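Long-range contacts in apical membrane antigen 1 (Toxoplasma gondii, PDB 3ZLE), which may take part in host cell invasion by sporozoites, as a surface protein of the apical membrane antigen 1 family linked to the moving junction: residues A[219-224]-A[341-346]; A[225-230]-A[303-308]; A[247-252]-A[312-317]. All coordinates share one frame; numbering follows the deposited sequence.

Contact 1: A[219-224]-A[341-346]; sequences PNDAVK and SSTEVN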
ATOM      1  N   PRO A 219      -4.479   7.318  -2.069  1.00 18.79           N
ATOM      2  CA  PRO A 219      -3.943   7.205  -3.428  1.00 18.72           C
ATOM      3  C   PRO A 219      -4.166   5.806  -4.007  1.00 20.85           C
ATOM      4  O   PRO A 219      -3.238   5.038  -4.139  1.00 23.43           O
ATOM      5  CB  PRO A 219      -2.456   7.474  -3.227  1.00 18.69           C
ATOM      6  CG  PRO A 219      -2.178   6.956  -1.857  1.00 21.80           C
ATOM      7  CD  PRO A 219      -3.445   7.090  -1.041  1.00 17.70           C
ATOM      8  N   ASN A 220      -5.399   5.496  -4.317  1.00 18.77           N
ATOM      9  CA  ASN A 220      -5.804   4.149  -4.688  1.00 17.16           C
ATOM     10  C   ASN A 220      -5.403   3.704  -6.046  1.00 18.95           C
ATOM     11  O   ASN A 220      -5.277   2.507  -6.259  1.00 18.22           O
ATOM     12  CB  ASN A 220      -7.295   3.996  -4.548  1.00 19.29           C
ATOM     13  CG  ASN A 220      -7.794   4.590  -3.296  1.00 20.36           C
ATOM     14  OD1 ASN A 220      -7.308   4.245  -2.208  1.00 23.54           O
ATOM     15  ND2 ASN A 220      -8.730   5.518  -3.406  1.00 17.35           N
ATOM     16  N   ASP A 221      -5.146   4.647  -6.961  1.00 22.60           N
ATOM     17  CA  ASP A 221      -4.873   4.324  -8.361  1.00 23.47           C
ATOM     18  C   ASP A 221      -3.649   5.013  -8.946  1.00 20.76           C
ATOM     19  O   ASP A 221      -3.205   6.057  -8.456  1.00 18.36           O
ATOM     20  CB  ASP A 221      -6.120   4.629  -9.220  1.00 24.53           C
ATOM     21  CG  ASP A 221      -7.373   3.987  -8.667  1.00 34.85           C
ATOM     22  OD1 ASP A 221      -7.472   2.745  -8.734  1.00 43.42           O
ATOM     23  OD2 ASP A 221      -8.269   4.719  -8.177  1.00 29.00           O
ATOM     24  N   ALA A 222      -3.067   4.385  -9.964  1.00 22.04           N
ATOM     25  CA  ALA A 222      -2.003   4.980 -10.783  1.00 19.94           C
ATOM     26  C   ALA A 222      -2.596   6.136 -11.539  1.00 21.32           C
ATOM     27  O   ALA A 222      -3.792   6.207 -11.711  1.00 16.53           O
ATOM     28  CB  ALA A 222      -1.453   3.936 -11.754  1.00 20.91           C
ATOM     29  N   VAL A 223      -1.778   7.129 -11.887  1.00 18.62           N
ATOM     30  CA  VAL A 223      -2.323   8.237 -12.593  1.00 24.91           C
ATOM     31  C   VAL A 223      -1.764   8.166 -14.023  1.00 28.81           C
ATOM     32  O   VAL A 223      -0.557   8.124 -14.210  1.00 29.01           O
ATOM     33  CB  VAL A 223      -1.968   9.572 -11.907  1.00 24.33           C
ATOM     34  CG1 VAL A 223      -2.577  10.721 -12.682  1.00 24.10           C
ATOM     35  CG2 VAL A 223      -2.469   9.574 -10.469  1.00 22.93           C
ATOM     36  N   LYS A 224      -2.645   8.072 -15.014  1.00 26.31           N
ATOM     37  CA  LYS A 224      -2.185   7.919 -16.400  1.00 30.25           C
ATOM     38  C   LYS A 224      -1.891   9.241 -17.073  1.00 26.11           C
ATOM     39  O   LYS A 224      -2.492  10.295 -16.742  1.00 30.05           O
ATOM     40  CB  LYS A 224      -3.107   6.988 -17.245  1.00 29.40           C
ATOM     41  CG  LYS A 224      -4.343   7.611 -17.857  1.00 35.61           C
ATOM     42  CD  LYS A 224      -5.301   6.549 -18.471  1.00 38.78           C
ATOM     43  CE  LYS A 224      -6.770   6.935 -18.228  1.00 45.30           C
ATOM     44  NZ  LYS A 224      -7.824   6.081 -18.899  1.00 43.20           N
ATOM     45  N   SER A 341      -3.143   0.731  -6.562  1.00 26.68           N
ATOM     46  CA  SER A 341      -3.218  -0.305  -7.597  1.00 28.11           C
ATOM     47  C   SER A 341      -2.446   0.079  -8.845  1.00 24.53           C
ATOM     48  O   SER A 341      -2.005   1.179  -8.974  1.00 21.61           O
ATOM     49  CB  SER A 341      -4.679  -0.537  -8.010  1.00 25.75           C
ATOM     50  OG  SER A 341      -4.829  -1.859  -8.526  1.00 29.70           O
ATOM     51  N   SER A 342      -2.421  -0.799  -9.830  1.00 25.44           N
ATOM     52  CA  SER A 342      -1.889  -0.425 -11.123  1.00 27.74           C
ATOM     53  C   SER A 342      -3.023   0.026 -12.037  1.00 24.58           C
ATOM     54  O   SER A 342      -2.758   0.504 -13.119  1.00 28.05           O
ATOM     55  CB  SER A 342      -1.131  -1.599 -11.784  1.00 23.69           C
ATOM     56  OG  SER A 342      -2.006  -2.704 -11.958  1.00 29.01           O
ATOM     57  N   THR A 343      -4.280  -0.107 -11.592  1.00 21.21           N
ATOM     58  CA  THR A 343      -5.384   0.403 -12.390  1.00 22.64           C
ATOM     59  C   THR A 343      -5.175   1.904 -12.507  1.00 24.48           C
ATOM     60  O   THR A 343      -4.646   2.508 -11.592  1.00 21.65           O
ATOM     61  CB  THR A 343      -6.752   0.097 -11.766  1.00 32.32           C
ATOM     62  OG1 THR A 343      -6.786   0.548 -10.399  1.00 29.64           O
ATOM     63  CG2 THR A 343      -7.036  -1.383 -11.835  1.00 24.25           C
ATOM     64  N   GLU A 344      -5.491   2.490 -13.661  1.00 22.71           N
ATOM     65  CA  GLU A 344      -5.139   3.895 -13.943  1.00 23.24           C
ATOM     66  C   GLU A 344      -6.326   4.870 -14.034  1.00 25.87           C
ATOM     67  O   GLU A 344      -7.360   4.526 -14.630  1.00 23.24           O
ATOM     68  CB  GLU A 344      -4.327   3.971 -15.245  1.00 24.87           C
ATOM     69  CG  GLU A 344      -3.034   3.133 -15.225  1.00 25.99           C
ATOM     70  CD  GLU A 344      -2.357   3.093 -16.583  1.00 23.81           C
ATOM     71  OE1 GLU A 344      -2.890   3.702 -17.544  1.00 29.04           O
ATOM     72  OE2 GLU A 344      -1.369   2.384 -16.708  1.00 25.55           O
ATOM     73  N   VAL A 345      -6.210   6.057 -13.406  1.00 19.36           N
ATOM     74  CA  VAL A 345      -7.246   7.041 -13.508  1.00 21.02           C
ATOM     75  C   VAL A 345      -6.665   8.271 -14.204  1.00 19.33           C
ATOM     76  O   VAL A 345      -5.456   8.502 -14.180  1.00 18.35           O
ATOM     77  CB  VAL A 345      -7.775   7.479 -12.122  1.00 19.20           C
ATOM     78  CG1 VAL A 345      -8.515   6.398 -11.397  1.00 19.35           C
ATOM     79  CG2 VAL A 345      -6.737   8.223 -11.322  1.00 20.82           C
ATOM     80  N   ASN A 346      -7.536   9.098 -14.732  1.00 19.20           N
ATOM     81  CA  ASN A 346      -7.098  10.375 -15.236  1.00 22.61           C
ATOM     82  C   ASN A 346      -6.884  11.448 -14.181  1.00 27.82           C
ATOM     83  O   ASN A 346      -7.470  11.404 -13.085  1.00 28.08           O
ATOM     84  CB  ASN A 346      -8.056  10.856 -16.299  1.00 26.62           C
ATOM     85  CG  ASN A 346      -7.815  10.165 -17.628  1.00 32.43           C
ATOM     86  OD1 ASN A 346      -6.663   9.981 -18.039  1.00 35.21           O
ATOM     87  ND2 ASN A 346      -8.873   9.650 -18.223  1.00 27.52           N
TER
HETATM   88  O   HOH W   1      -7.456   3.552 -17.340  1.00 24.80           O
HETATM   89  O   HOH W   2      -4.730  11.976 -17.325  1.00 30.51           O

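Contact 2: A[225-230]-A[303-308]; sequences DALFGK and WANFYL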
ATOM      1  N   ASP A 225      -0.858   9.219 -17.881  1.00 23.29           N
ATOM      2  CA  ASP A 225      -0.386  10.397 -18.615  1.00 20.66           C
ATOM      3  C   ASP A 225      -0.046  11.551 -17.750  1.00 21.61           C
ATOM      4  O   ASP A 225      -0.366  12.685 -18.088  1.00 25.22           O
ATOM      5  CB  ASP A 225      -1.380  10.805 -19.697  1.00 23.49           C
ATOM      6  CG  ASP A 225      -1.729   9.657 -20.627  1.00 31.87           C
ATOM      7  OD1 ASP A 225      -0.911   8.691 -20.730  1.00 30.80           O
ATOM      8  OD2 ASP A 225      -2.879   9.629 -21.102  1.00 35.92           O
ATOM      9  N   ALA A 226       0.680  11.289 -16.662  1.00 26.92           N
ATOM     10  CA  ALA A 226       1.107  12.370 -15.764  1.00 26.99           C
ATOM     11  C   ALA A 226       2.237  11.884 -14.924  1.00 28.43           C
ATOM     12  O   ALA A 226       2.405  10.678 -14.757  1.00 23.44           O
ATOM     13  CB  ALA A 226      -0.048  12.818 -14.873  1.00 22.39           C
ATOM     14  N   LEU A 227       3.105  12.815 -14.502  1.00 24.87           N
ATOM     15  CA  LEU A 227       4.146  12.476 -13.587  1.00 23.55           C
ATOM     16  C   LEU A 227       4.010  13.305 -12.310  1.00 24.44           C
ATOM     17  O   LEU A 227       3.607  14.491 -12.360  1.00 19.47           O
ATOM     18  CB  LEU A 227       5.500  12.772 -14.230  1.00 27.96           C
ATOM     19  CG  LEU A 227       5.905  11.910 -15.413  1.00 30.00           C
ATOM     20  CD1 LEU A 227       7.244  12.413 -15.916  1.00 27.96           C
ATOM     21  CD2 LEU A 227       6.021  10.431 -15.016  1.00 20.18           C
ATOM     22  N   PHE A 228       4.383  12.708 -11.176  1.00 19.32           N
ATOM     23  CA  PHE A 228       4.546  13.464  -9.960  1.00 22.09           C
ATOM     24  C   PHE A 228       5.641  14.502 -10.172  1.00 24.36           C
ATOM     25  O   PHE A 228       6.695  14.191 -10.739  1.00 24.22           O
ATOM     26  CB  PHE A 228       4.908  12.553  -8.778  1.00 24.29           C
ATOM     27  CG  PHE A 228       3.821  11.555  -8.412  1.00 21.31           C
ATOM     28  CD1 PHE A 228       2.615  11.984  -7.922  1.00 16.85           C
ATOM     29  CD2 PHE A 228       4.069  10.206  -8.466  1.00 18.25           C
ATOM     30  CE1 PHE A 228       1.656  11.089  -7.552  1.00 16.82           C
ATOM     31  CE2 PHE A 228       3.103   9.280  -8.101  1.00 19.64           C
ATOM     32  CZ  PHE A 228       1.907   9.726  -7.610  1.00 16.48           C
ATOM     33  N   GLY A 229       5.365  15.751  -9.776  1.00 24.29           N
ATOM     34  CA  GLY A 229       6.417  16.788  -9.721  1.00 28.69           C
ATOM     35  C   GLY A 229       6.430  17.679  -8.481  1.00 31.68           C
ATOM     36  O   GLY A 229       5.815  17.363  -7.462  1.00 25.74           O
ATOM     37  N   LYS A 230       7.274  18.713  -8.546  1.00 31.94           N
ATOM     38  CA  LYS A 230       7.399  19.741  -7.542  1.00 29.92           C
ATOM     39  C   LYS A 230       7.254  21.079  -8.226  1.00 28.58           C
ATOM     40  O   LYS A 230       7.987  21.371  -9.159  1.00 36.54           O
ATOM     41  CB  LYS A 230       8.785  19.683  -6.893  1.00 39.26           C
ATOM     42  CG  LYS A 230       8.842  20.287  -5.496  1.00 41.07           C
ATOM     43  CD  LYS A 230       7.973  19.472  -4.518  1.00 58.03           C
ATOM     44  CE  LYS A 230       8.271  19.804  -3.055  1.00 63.07           C
ATOM     45  NZ  LYS A 230       9.262  18.854  -2.469  1.00 56.58           N
ATOM     46  N   TRP A 303       6.763   6.885  -3.852  1.00 24.05           N
ATOM     47  CA  TRP A 303       6.254   7.293  -5.157  1.00 23.14           C
ATOM     48  C   TRP A 303       7.212   6.892  -6.269  1.00 27.33           C
ATOM     49  O   TRP A 303       8.404   6.852  -6.050  1.00 23.78           O
ATOM     50  CB  TRP A 303       6.064   8.785  -5.201  1.00 21.48           C
ATOM     51  CG  TRP A 303       5.240   9.357  -4.028  1.00 27.25           C
ATOM     52  CD1 TRP A 303       3.923   9.713  -4.058  1.00 22.23           C
ATOM     53  CD2 TRP A 303       5.740   9.761  -2.727  1.00 21.18           C
ATOM     54  NE1 TRP A 303       3.543  10.223  -2.820  1.00 26.68           N
ATOM     55  CE2 TRP A 303       4.639  10.250  -1.989  1.00 27.27           C
ATOM     56  CE3 TRP A 303       6.980   9.638  -2.082  1.00 22.60           C
ATOM     57  CZ2 TRP A 303       4.753  10.681  -0.642  1.00 23.31           C
ATOM     58  CZ3 TRP A 303       7.089  10.040  -0.749  1.00 23.15           C
ATOM     59  CH2 TRP A 303       5.982  10.592  -0.058  1.00 24.10           C
ATOM     60  N   ALA A 304       6.661   6.552  -7.453  1.00 24.64           N
ATOM     61  CA  ALA A 304       7.449   6.222  -8.615  1.00 23.58           C
ATOM     62  C   ALA A 304       6.901   6.902  -9.861  1.00 26.18           C
ATOM     63  O   ALA A 304       5.703   6.891 -10.104  1.00 32.07           O
ATOM     64  CB  ALA A 304       7.507   4.701  -8.833  1.00 24.06           C
ATOM     65  N   ASN A 305       7.790   7.530 -10.637  1.00 25.41           N
ATOM     66  CA  ASN A 305       7.435   8.020 -11.951  1.00 21.83           C
ATOM     67  C   ASN A 305       7.884   7.050 -13.018  1.00 26.75           C
ATOM     68  O   ASN A 305       9.078   6.685 -13.082  1.00 27.07           O
ATOM     69  CB  ASN A 305       8.069   9.381 -12.181  1.00 22.67           C
ATOM     70  CG  ASN A 305       7.252  10.489 -11.590  1.00 25.65           C
ATOM     71  OD1 ASN A 305       6.044  10.319 -11.334  1.00 27.85           O
ATOM     72  ND2 ASN A 305       7.871  11.632 -11.387  1.00 18.19           N
ATOM     73  N   PHE A 306       6.949   6.613 -13.855  1.00 29.03           N
ATOM     74  CA  PHE A 306       7.285   5.749 -14.989  1.00 31.08           C
ATOM     75  C   PHE A 306       7.244   6.520 -16.319  1.00 34.87           C
ATOM     76  O   PHE A 306       6.187   6.996 -16.745  1.00 27.49           O
ATOM     77  CB  PHE A 306       6.341   4.570 -15.066  1.00 27.70           C
ATOM     78  CG  PHE A 306       6.543   3.729 -16.296  1.00 30.88           C
ATOM     79  CD1 PHE A 306       7.510   2.731 -16.326  1.00 27.80           C
ATOM     80  CD2 PHE A 306       5.858   4.018 -17.461  1.00 28.22           C
ATOM     81  CE1 PHE A 306       7.654   1.931 -17.435  1.00 30.06           C
ATOM     82  CE2 PHE A 306       6.028   3.240 -18.599  1.00 26.62           C
ATOM     83  CZ  PHE A 306       6.901   2.179 -18.578  1.00 30.77           C
ATOM     84  N   TYR A 307       8.402   6.687 -16.965  1.00 39.23           N
ATOM     85  CA  TYR A 307       8.410   7.446 -18.222  1.00 34.92           C
ATOM     86  C   TYR A 307       9.445   6.994 -19.219  1.00 31.04           C
ATOM     87  O   TYR A 307      10.323   6.187 -18.913  1.00 33.69           O
ATOM     88  CB  TYR A 307       8.553   8.944 -17.945  1.00 33.38           C
ATOM     89  CG  TYR A 307       9.850   9.301 -17.269  1.00 36.38           C
ATOM     90  CD1 TYR A 307      10.038   9.058 -15.924  1.00 36.73           C
ATOM     91  CD2 TYR A 307      10.931   9.778 -18.008  1.00 39.22           C
ATOM     92  CE1 TYR A 307      11.236   9.373 -15.306  1.00 38.50           C
ATOM     93  CE2 TYR A 307      12.119  10.109 -17.407  1.00 39.56           C
ATOM     94  CZ  TYR A 307      12.267   9.906 -16.054  1.00 44.22           C
ATOM     95  OH  TYR A 307      13.465  10.222 -15.465  1.00 37.58           O
ATOM     96  N   LEU A 308       9.254   7.426 -20.452  1.00 40.11           N
ATOM     97  CA  LEU A 308      10.171   7.169 -21.526  1.00 45.50           C
ATOM     98  C   LEU A 308      11.162   8.322 -21.541  1.00 45.99           C
ATOM     99  O   LEU A 308      10.763   9.462 -21.720  1.00 44.99           O
ATOM    100  CB  LEU A 308       9.388   7.128 -22.844  1.00 51.18           C
ATOM    101  CG  LEU A 308      10.156   7.098 -24.177  1.00 55.27           C
ATOM    102  CD1 LEU A 308      11.162   5.963 -24.197  1.00 48.76           C
ATOM    103  CD2 LEU A 308       9.179   6.954 -25.331  1.00 48.89           C
TER

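Contact 3: A[247-252]-A[312-317]; sequences SDQATN and SGETIC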
ATOM      1  N   SER A 247      16.496   5.046 -10.228  1.00 43.47           N
ATOM      2  CA  SER A 247      15.866   5.316 -11.497  1.00 43.16           C
ATOM      3  C   SER A 247      16.462   4.385 -12.519  1.00 44.14           C
ATOM      4  O   SER A 247      17.061   4.813 -13.478  1.00 49.16           O
ATOM      5  CB  SER A 247      16.087   6.764 -11.932  1.00 37.99           C
ATOM      6  OG  SER A 247      17.436   7.166 -11.749  1.00 38.82           O
ATOM      7  N   ASP A 248      16.326   3.098 -12.275  1.00 42.82           N
ATOM      8  CA  ASP A 248      16.767   2.127 -13.227  1.00 39.32           C
ATOM      9  C   ASP A 248      15.688   1.922 -14.292  1.00 43.99           C
ATOM     10  O   ASP A 248      14.607   2.481 -14.202  1.00 46.22           O
ATOM     11  CB  ASP A 248      17.100   0.814 -12.524  1.00 39.70           C
ATOM     12  CG  ASP A 248      18.181   0.973 -11.466  1.00 42.83           C
ATOM     13  OD1 ASP A 248      19.017   1.914 -11.564  1.00 36.13           O
ATOM     14  OD2 ASP A 248      18.226   0.128 -10.551  1.00 59.09           O
ATOM     15  N   GLN A 249      16.056   1.241 -15.364  1.00 39.08           N
ATOM     16  CA  GLN A 249      15.147   0.942 -16.432  1.00 42.88           C
ATOM     17  C   GLN A 249      14.113  -0.074 -15.915  1.00 38.39           C
ATOM     18  O   GLN A 249      14.410  -0.891 -15.057  1.00 34.86           O
ATOM     19  CB  GLN A 249      15.942   0.383 -17.627  1.00 40.52           C
ATOM     20  CG  GLN A 249      15.103  -0.147 -18.773  1.00 64.58           C
ATOM     21  CD  GLN A 249      14.903  -1.652 -18.715  1.00 70.88           C
ATOM     22  OE1 GLN A 249      15.565  -2.353 -17.953  1.00 96.85           O
ATOM     23  NE2 GLN A 249      13.998  -2.156 -19.541  1.00 73.33           N
ATOM     24  N   ALA A 250      12.910  -0.035 -16.455  1.00 40.89           N
ATOM     25  CA  ALA A 250      11.942  -1.114 -16.215  1.00 38.20           C
ATOM     26  C   ALA A 250      11.432  -1.603 -17.550  1.00 34.13           C
ATOM     27  O   ALA A 250      11.261  -0.810 -18.473  1.00 37.77           O
ATOM     28  CB  ALA A 250      10.785  -0.612 -15.357  1.00 29.09           C
ATOM     29  N   THR A 251      11.135  -2.893 -17.644  1.00 40.88           N
ATOM     30  CA  THR A 251      10.706  -3.470 -18.913  1.00 39.24           C
ATOM     31  C   THR A 251       9.323  -2.974 -19.260  1.00 45.02           C
ATOM     32  O   THR A 251       9.027  -2.693 -20.422  1.00 45.74           O
ATOM     33  CB  THR A 251      10.652  -5.001 -18.849  1.00 54.66           C
ATOM     34  OG1 THR A 251      11.777  -5.491 -18.110  1.00 59.50           O
ATOM     35  CG2 THR A 251      10.648  -5.598 -20.270  1.00 51.86           C
ATOM     36  N   ASN A 252       8.477  -2.845 -18.238  1.00 38.90           N
ATOM     37  CA  ASN A 252       7.132  -2.319 -18.434  1.00 37.88           C
ATOM     38  C   ASN A 252       6.554  -1.758 -17.138  1.00 33.47           C
ATOM     39  O   ASN A 252       7.100  -1.955 -16.069  1.00 34.99           O
ATOM     40  CB  ASN A 252       6.202  -3.387 -19.012  1.00 35.98           C
ATOM     41  CG  ASN A 252       6.160  -4.635 -18.163  1.00 38.53           C
ATOM     42  OD1 ASN A 252       6.005  -4.565 -16.953  1.00 43.07           O
ATOM     43  ND2 ASN A 252       6.415  -5.776 -18.783  1.00 51.15           N
ATOM     44  N   SER A 312      17.258   8.707 -24.266  1.00 72.32           N
ATOM     45  CA  SER A 312      17.937   7.397 -24.320  1.00 61.98           C
ATOM     46  C   SER A 312      17.077   6.227 -24.800  1.00 56.66           C
ATOM     47  O   SER A 312      17.497   5.072 -24.719  1.00 75.20           O
ATOM     48  CB  SER A 312      18.529   7.048 -22.960  1.00 55.29           C
ATOM     49  OG  SER A 312      17.511   6.685 -22.050  1.00 85.22           O
ATOM     50  N   GLY A 313      15.870   6.518 -25.268  1.00 53.37           N
ATOM     51  CA  GLY A 313      14.931   5.471 -25.678  1.00 50.02           C
ATOM     52  C   GLY A 313      14.526   4.423 -24.634  1.00 51.47           C
ATOM     53  O   GLY A 313      13.879   3.429 -24.972  1.00 61.25           O
ATOM     54  N   GLU A 314      14.874   4.641 -23.372  1.00 46.47           N
ATOM     55  CA  GLU A 314      14.553   3.661 -22.327  1.00 48.08           C
ATOM     56  C   GLU A 314      13.389   4.092 -21.391  1.00 42.92           C
ATOM     57  O   GLU A 314      13.242   5.283 -21.056  1.00 37.17           O
ATOM     58  CB  GLU A 314      15.804   3.323 -21.519  1.00 63.55           C
ATOM     59  CG  GLU A 314      16.520   2.056 -21.975  1.00 72.84           C
ATOM     60  CD  GLU A 314      17.589   1.611 -20.988  1.00 85.61           C
ATOM     61  OE1 GLU A 314      18.414   2.459 -20.582  1.00 93.23           O
ATOM     62  OE2 GLU A 314      17.595   0.422 -20.599  1.00 77.21           O
ATOM     63  N   THR A 315      12.526   3.135 -21.039  1.00 39.03           N
ATOM     64  CA  THR A 315      11.595   3.344 -19.941  1.00 34.71           C
ATOM     65  C   THR A 315      12.249   3.265 -18.565  1.00 34.95           C
ATOM     66  O   THR A 315      12.880   2.269 -18.192  1.00 39.72           O
ATOM     67  CB  THR A 315      10.338   2.446 -20.005  1.00 37.19           C
ATOM     68  OG1 THR A 315      10.715   1.090 -19.934  1.00 37.42           O
ATOM     69  CG2 THR A 315       9.530   2.696 -21.290  1.00 35.57           C
ATOM     70  N   ILE A 316      12.030   4.316 -17.793  1.00 32.32           N
ATOM     71  CA  ILE A 316      12.665   4.488 -16.489  1.00 34.30           C
ATOM     72  C   ILE A 316      11.587   4.372 -15.384  1.00 27.85           C
ATOM     73  O   ILE A 316      10.530   4.958 -15.505  1.00 23.58           O
ATOM     74  CB  ILE A 316      13.296   5.904 -16.444  1.00 33.18           C
ATOM     75  CG1 ILE A 316      14.301   6.074 -17.590  1.00 44.74           C
ATOM     76  CG2 ILE A 316      13.970   6.191 -15.114  1.00 31.90           C
ATOM     77  CD1 ILE A 316      15.303   4.930 -17.717  1.00 33.88           C
ATOM     78  N   CYS A 317      11.882   3.630 -14.315  1.00 25.56           N
ATOM     79  CA  CYS A 317      11.141   3.724 -13.050  1.00 24.18           C
ATOM     80  C   CYS A 317      11.920   4.578 -12.053  1.00 24.95           C
ATOM     81  O   CYS A 317      12.909   4.113 -11.460  1.00 22.70           O
ATOM     82  CB  CYS A 317      10.994   2.354 -12.458  1.00 31.18           C
ATOM     83  SG  CYS A 317       9.841   2.263 -11.086  1.00 48.91           S
TER
HETATM   84  O   HOH W   3      14.170   2.002 -10.744  1.00 36.07           O

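Contact 1: A[219-224]-A[341-346]
Ala222 and Val223 run parallel beside Glu344 and Val345, forming the small two-stranded parallel sheet that pairs 219-224 with 341-346 in this PAN-clan ectodomain. The alternating pattern of a parallel pair is plain: Ala222 N donates to Thr343 O, Ala222 O accepts from Val345 N at 3.0 Å, and Lys224 N goes back to Val345 O, also at 3.0 Å. Just before the sheet, Ser341 N adds a nearly straight bond of 2.8 Å to Asn220 O, which it approaches from above the carbonyl plane.

On one face Ala222 and Glu344 lie together, with Ala222 CB 3.9 Å from Glu344 CG, and both pack on Val334 and Tyr336 of strand 333-337. Val223 and Val345 point to the other face, where Val223 meets Phe22 and Leu347.

Thr343 turns its hydroxyl to a position between its own N and carbonyl carbon (chi1 53°), and from there OG1 donates to Asp221 OD1 over 2.8 Å, meeting the carboxylate on its anti side and 21° out of plane. Val345 CG1 lies 3.7 Å from Asp221 CB, the two side chains crossing at about a right angle. Lys224 brings CB close to Glu344 OE1, but the two charged ends do not touch: Glu344 OE2 forms its salt bridge with Lys253. Asn346 OD1 lies along the Lys224 methylenes, 3.1 Å from Lys224 CE, and water 2 bridges it to Lys224 O. The ammonium reaches the opposite segment through water 1, which accepts from Lys224 NZ and donates to Glu344 O at 2.9 Å.

Contact 2: A[225-230]-A[303-308]
Asn305 reaches from strand 303-308 to the backbone of Phe228 and grips it with both ends of its amide, joining two antiparallel sheets of this PAN-clan ectodomain: the three-stranded one holding 226-232 and the four-stranded one holding 303-308. Phe228 N donates to Asn305 OD1 over 2.9 Å; in return, Asn305 ND2 gives Phe228 O a bond of the same length, in the carbonyl plane and on a lone pair. Two bonds to one residue fix the rotation of the amide.

Beside the amide, Leu227 CD2 rests 3.6 Å from Asn305 CG, and the same methyl reaches Tyr307 CB. On the Phe228 side, Trp303 turns its edge to one face of the phenyl ring in a T-shaped pair, the planes 78° apart and Trp303 CD1 toward the rim of that face. With Phe228 CG anti to its carbonyl carbon (chi1 -64°), CD2 of that ring lies 4.1 Å from Trp303 CB.

Further out, Phe22 and Phe327 also meet the Phe228 ring, while Ala335 and Thr337 pack against it from strand 333-337. Trp303 NE1 donates to Phe22 O, and Asn305 ND2 gives a second hydrogen bond to Phe239 O.

Contact 3: A[247-252]-A[312-317]
Ala250 N donates to Thr315 O at 2.9 Å, and Cys317 N donates to Asp248 O at 3.0 Å; these two backbone bonds join the segments where the edge strand 246-249 runs roughly antiparallel to strand 315-320 in the four-stranded sheet. Thr315 OG1 also points at Ala250 O, though at a separation so short that its exact geometry is doubtful. Water 3 links the far end, accepting from Asp248 N and donating to Cys317 O.

Apolar contacts flank these bonds. Ala250 CB packs 4.2 Å from Cys317 CB, and Ile316 CG2 lies 3.9 Å from Ser247 CB.

Among the longer polar side chains, Gln249 has its CG anti to the backbone N (chi1 172°), which lays that methylene 3.1 Å from Glu314 OE2. The two side chains cross at about a right angle, yet their amide and carboxylate planes are almost parallel, 9° apart.

Each segment is also bonded to helix 253-262, whose first turn Asn252 merely begins as N-cap: Cys317 SG is disulfide-bonded to Cys256 SG, and Gln249 O accepts from Arg259 NH2. The two strands thus meet the same helix by different chemistry, one through a covalent bond and the other through a hydrogen bond.

Contacts 2 and 3 meet in the four-stranded sheet, where strands 303-308 and 315-320 are neighbours: Tyr307 O and Ile316 N, 2.8 Å apart, probably share a hydrogen bond, and Phe306 CZ packs 3.7 Å from Thr315 CB. Their centres lie 12 Å apart and their segments alternate along the chain. Contact 1 closes a longer loop in which both are nested. Residue 225 follows 224 directly, and the corner there sends the next strand into another sheet, that of contact 2; those two centres are also 12 Å apart. Contact 3 stays separate from contact 1, with nearest atoms about 9 Å apart. A glycerol, probably from the crystallisation liquor, lies about 4 Å from the Val345 side chain in contact 1.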